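Local coordinates for protein N-acetyltransferase (Trypanosoma brucei, PDB 3I3G) that probably catalyses the transfer of an acetyl group from acetyl-CoA to D-glucosamine 6-phosphate, an early step in making UDP-N-acetylglucosamine, at residues 35-40 with 75-80. Sequence-based numbering, arbitrary orientation.
Unlike the reference sequence in segment 75-80: Arg76 (reference Gly).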
ATOM      1  N   LEU A  35       2.546   2.413  20.107  1.00 13.84           N
ATOM      2  CA  LEU A  35       3.741   3.073  19.592  1.00 14.31           C
ATOM      3  C   LEU A  35       5.000   2.421  20.150  1.00 14.67           C
ATOM      4  O   LEU A  35       5.998   2.262  19.447  1.00 14.66           O
ATOM      5  CB  LEU A  35       3.727   4.564  19.939  1.00 14.32           C
ATOM      6  CG  LEU A  35       4.964   5.366  19.528  1.00 14.37           C
ATOM      7  CD1 LEU A  35       5.203   5.259  18.030  1.00 14.34           C
ATOM      8  CD2 LEU A  35       4.826   6.820  19.948  1.00 14.61           C
ATOM      9  N   GLU A  36       4.944   2.046  21.423  1.00 15.07           N
ATOM     10  CA  GLU A  36       6.062   1.382  22.080  1.00 15.55           C
ATOM     11  C   GLU A  36       6.376   0.059  21.387  1.00 15.60           C
ATOM     12  O   GLU A  36       7.537  -0.267  21.135  1.00 15.44           O
ATOM     13  CB  GLU A  36       5.742   1.150  23.557  1.00 15.80           C
ATOM     14  CG  GLU A  36       6.887   0.570  24.367  1.00 16.90           C
ATOM     15  CD  GLU A  36       6.608   0.601  25.856  1.00 18.46           C
ATOM     16  OE1 GLU A  36       7.407   0.028  26.625  1.00 19.59           O
ATOM     17  OE2 GLU A  36       5.589   1.201  26.257  1.00 19.53           O
ATOM     18  N   LEU A  37       5.329  -0.697  21.074  1.00 15.72           N
ATOM     19  CA  LEU A  37       5.480  -1.956  20.357  1.00 15.97           C
ATOM     20  C   LEU A  37       6.153  -1.736  19.006  1.00 16.22           C
ATOM     21  O   LEU A  37       7.099  -2.441  18.650  1.00 16.13           O
ATOM     22  CB  LEU A  37       4.118  -2.624  20.156  1.00 15.86           C
ATOM     23  CG  LEU A  37       4.096  -3.906  19.320  1.00 15.92           C
ATOM     24  CD1 LEU A  37       4.827  -5.029  20.037  1.00 15.69           C
ATOM     25  CD2 LEU A  37       2.668  -4.315  19.011  1.00 15.67           C
ATOM     26  N   LEU A  38       5.661  -0.756  18.256  1.00 16.51           N
ATOM     27  CA  LEU A  38       6.203  -0.466  16.932  1.00 17.00           C
ATOM     28  C   LEU A  38       7.691  -0.133  17.000  1.00 17.38           C
ATOM     29  O   LEU A  38       8.404  -0.232  16.001  1.00 17.44           O
ATOM     30  CB  LEU A  38       5.425   0.670  16.264  1.00 16.87           C
ATOM     31  CG  LEU A  38       3.972   0.364  15.893  1.00 16.92           C
ATOM     32  CD1 LEU A  38       3.262   1.614  15.391  1.00 16.66           C
ATOM     33  CD2 LEU A  38       3.901  -0.745  14.857  1.00 17.03           C
ATOM     34  N   GLY A  39       8.154   0.263  18.181  1.00 17.88           N
ATOM     35  CA  GLY A  39       9.568   0.559  18.386  1.00 18.54           C
ATOM     36  C   GLY A  39      10.447  -0.640  18.082  1.00 19.00           C
ATOM     37  O   GLY A  39      11.645  -0.497  17.837  1.00 19.10           O
ATOM     38  N   HIS A  40       9.850  -1.826  18.095  1.00 19.40           N
ATOM     39  CA  HIS A  40      10.586  -3.055  17.823  1.00 19.91           C
ATOM     40  C   HIS A  40      10.742  -3.299  16.326  1.00 20.12           C
ATOM     41  O   HIS A  40      11.581  -4.094  15.902  1.00 20.35           O
ATOM     42  CB  HIS A  40       9.893  -4.254  18.475  1.00 19.92           C
ATOM     43  CG  HIS A  40       9.845  -4.183  19.969  1.00 20.34           C
ATOM     44  ND1 HIS A  40      10.912  -4.542  20.764  1.00 20.77           N
ATOM     45  CD2 HIS A  40       8.859  -3.796  20.812  1.00 20.79           C
ATOM     46  CE1 HIS A  40      10.586  -4.378  22.035  1.00 20.94           C
ATOM     47  NE2 HIS A  40       9.345  -3.927  22.091  1.00 21.13           N
ATOM     48  N   GLY A  75      -3.757  -4.313  29.563  1.00 16.51           N
ATOM     49  CA  GLY A  75      -4.003  -3.561  28.340  1.00 16.11           C
ATOM     50  C   GLY A  75      -2.758  -3.369  27.493  1.00 15.74           C
ATOM     51  O   GLY A  75      -2.771  -2.610  26.523  1.00 15.70           O
ATOM     52  N   ARG A  76      -1.678  -4.055  27.849  1.00 15.35           N
ATOM     53  CA  ARG A  76      -0.431  -3.914  27.103  1.00 15.01           C
ATOM     54  C   ARG A  76      -0.559  -4.506  25.703  1.00 14.69           C
ATOM     55  O   ARG A  76      -1.027  -5.633  25.533  1.00 14.57           O
ATOM     56  CB  ARG A  76       0.742  -4.554  27.852  1.00 15.05           C
ATOM     57  CG  ARG A  76       2.099  -4.023  27.409  1.00 15.22           C
ATOM     58  CD  ARG A  76       3.231  -4.563  28.269  1.00 15.56           C
ATOM     59  NE  ARG A  76       3.549  -5.950  27.949  1.00 15.87           N
ATOM     60  CZ  ARG A  76       4.423  -6.317  27.019  1.00 16.11           C
ATOM     61  NH1 ARG A  76       5.068  -5.399  26.313  1.00 16.53           N
ATOM     62  NH2 ARG A  76       4.653  -7.602  26.793  1.00 16.63           N
ATOM     63  N   ILE A  77      -0.150  -3.733  24.703  1.00 14.36           N
ATOM     64  CA  ILE A  77      -0.220  -4.167  23.314  1.00 14.01           C
ATOM     65  C   ILE A  77       1.038  -4.944  22.944  1.00 13.86           C
ATOM     66  O   ILE A  77       2.143  -4.400  22.976  1.00 13.84           O
ATOM     67  CB  ILE A  77      -0.379  -2.968  22.360  1.00 14.03           C
ATOM     68  CG1 ILE A  77      -1.586  -2.120  22.769  1.00 14.00           C
ATOM     69  CG2 ILE A  77      -0.517  -3.444  20.921  1.00 13.99           C
ATOM     70  CD1 ILE A  77      -2.920  -2.831  22.615  1.00 14.07           C
ATOM     71  N   VAL A  78       0.866  -6.213  22.586  1.00 13.58           N
ATOM     72  CA  VAL A  78       2.002  -7.098  22.346  1.00 13.39           C
ATOM     73  C   VAL A  78       2.061  -7.624  20.914  1.00 13.24           C
ATOM     74  O   VAL A  78       2.940  -8.414  20.572  1.00 13.15           O
ATOM     75  CB  VAL A  78       1.988  -8.295  23.315  1.00 13.36           C
ATOM     76  CG1 VAL A  78       2.094  -7.810  24.753  1.00 13.57           C
ATOM     77  CG2 VAL A  78       0.729  -9.123  23.116  1.00 13.44           C
ATOM     78  N   GLY A  79       1.125  -7.181  20.079  1.00 13.07           N
ATOM     79  CA  GLY A  79       1.101  -7.590  18.680  1.00 12.99           C
ATOM     80  C   GLY A  79       0.259  -6.659  17.832  1.00 12.88           C
ATOM     81  O   GLY A  79      -0.776  -6.166  18.280  1.00 12.86           O
ATOM     82  N   SER A  80       0.702  -6.414  16.604  1.00 12.92           N
ATOM     83  CA  SER A  80      -0.032  -5.538  15.702  1.00 12.92           C
ATOM     84  C   SER A  80       0.212  -5.872  14.235  1.00 13.01           C
ATOM     85  O   SER A  80       1.301  -6.307  13.854  1.00 12.95           O
ATOM     86  CB  SER A  80       0.326  -4.074  15.962  1.00 12.90           C
ATOM     87  OG  SER A  80      -0.421  -3.211  15.120  1.00 12.71           O
TER
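Leu37 packs on the bulged backbone at Val78 and Gly79, between the side chains of Ile77 and Ser80, in a buried, apolar helix-on-sheet contact, where helix 31-38 lies on one face of the mixed sheet of this GNAT-family acetyltransferase. With CG anti to the backbone N (chi1 175°), the leucine sends its forked end down to strand 76-86. One branch, CD2, settles over the peptide between Val78 and Gly79, 3.4 Å from Gly79 N. The same methyl lies 3.8 Å from Ile77 CG2 and also touches Ser80 CB. The other branch, Leu37 CD1, rests 3.9 Å from Val78 C.

Val78 points away from the helix, as strand alternation would have it. Because Val78 and Gly79 both face Phe69 in a classic beta bulge, Ile77 and Ser80, three residues apart, both direct CB toward the helix. Ile77 touches with CG2 while its longer branch leads off. Ser80 suits its buried place because its small CB meets the leucine while OG is hydrogen-bonded to His34 NE2; Ile77 N is hydrogen-bonded to Ser33 OG. Leu37 also reaches Val103 of the adjoining strand.

Between the two segments themselves the join is purely van der Waals, resting on shape: a branched side chain fitted to a bulged strand.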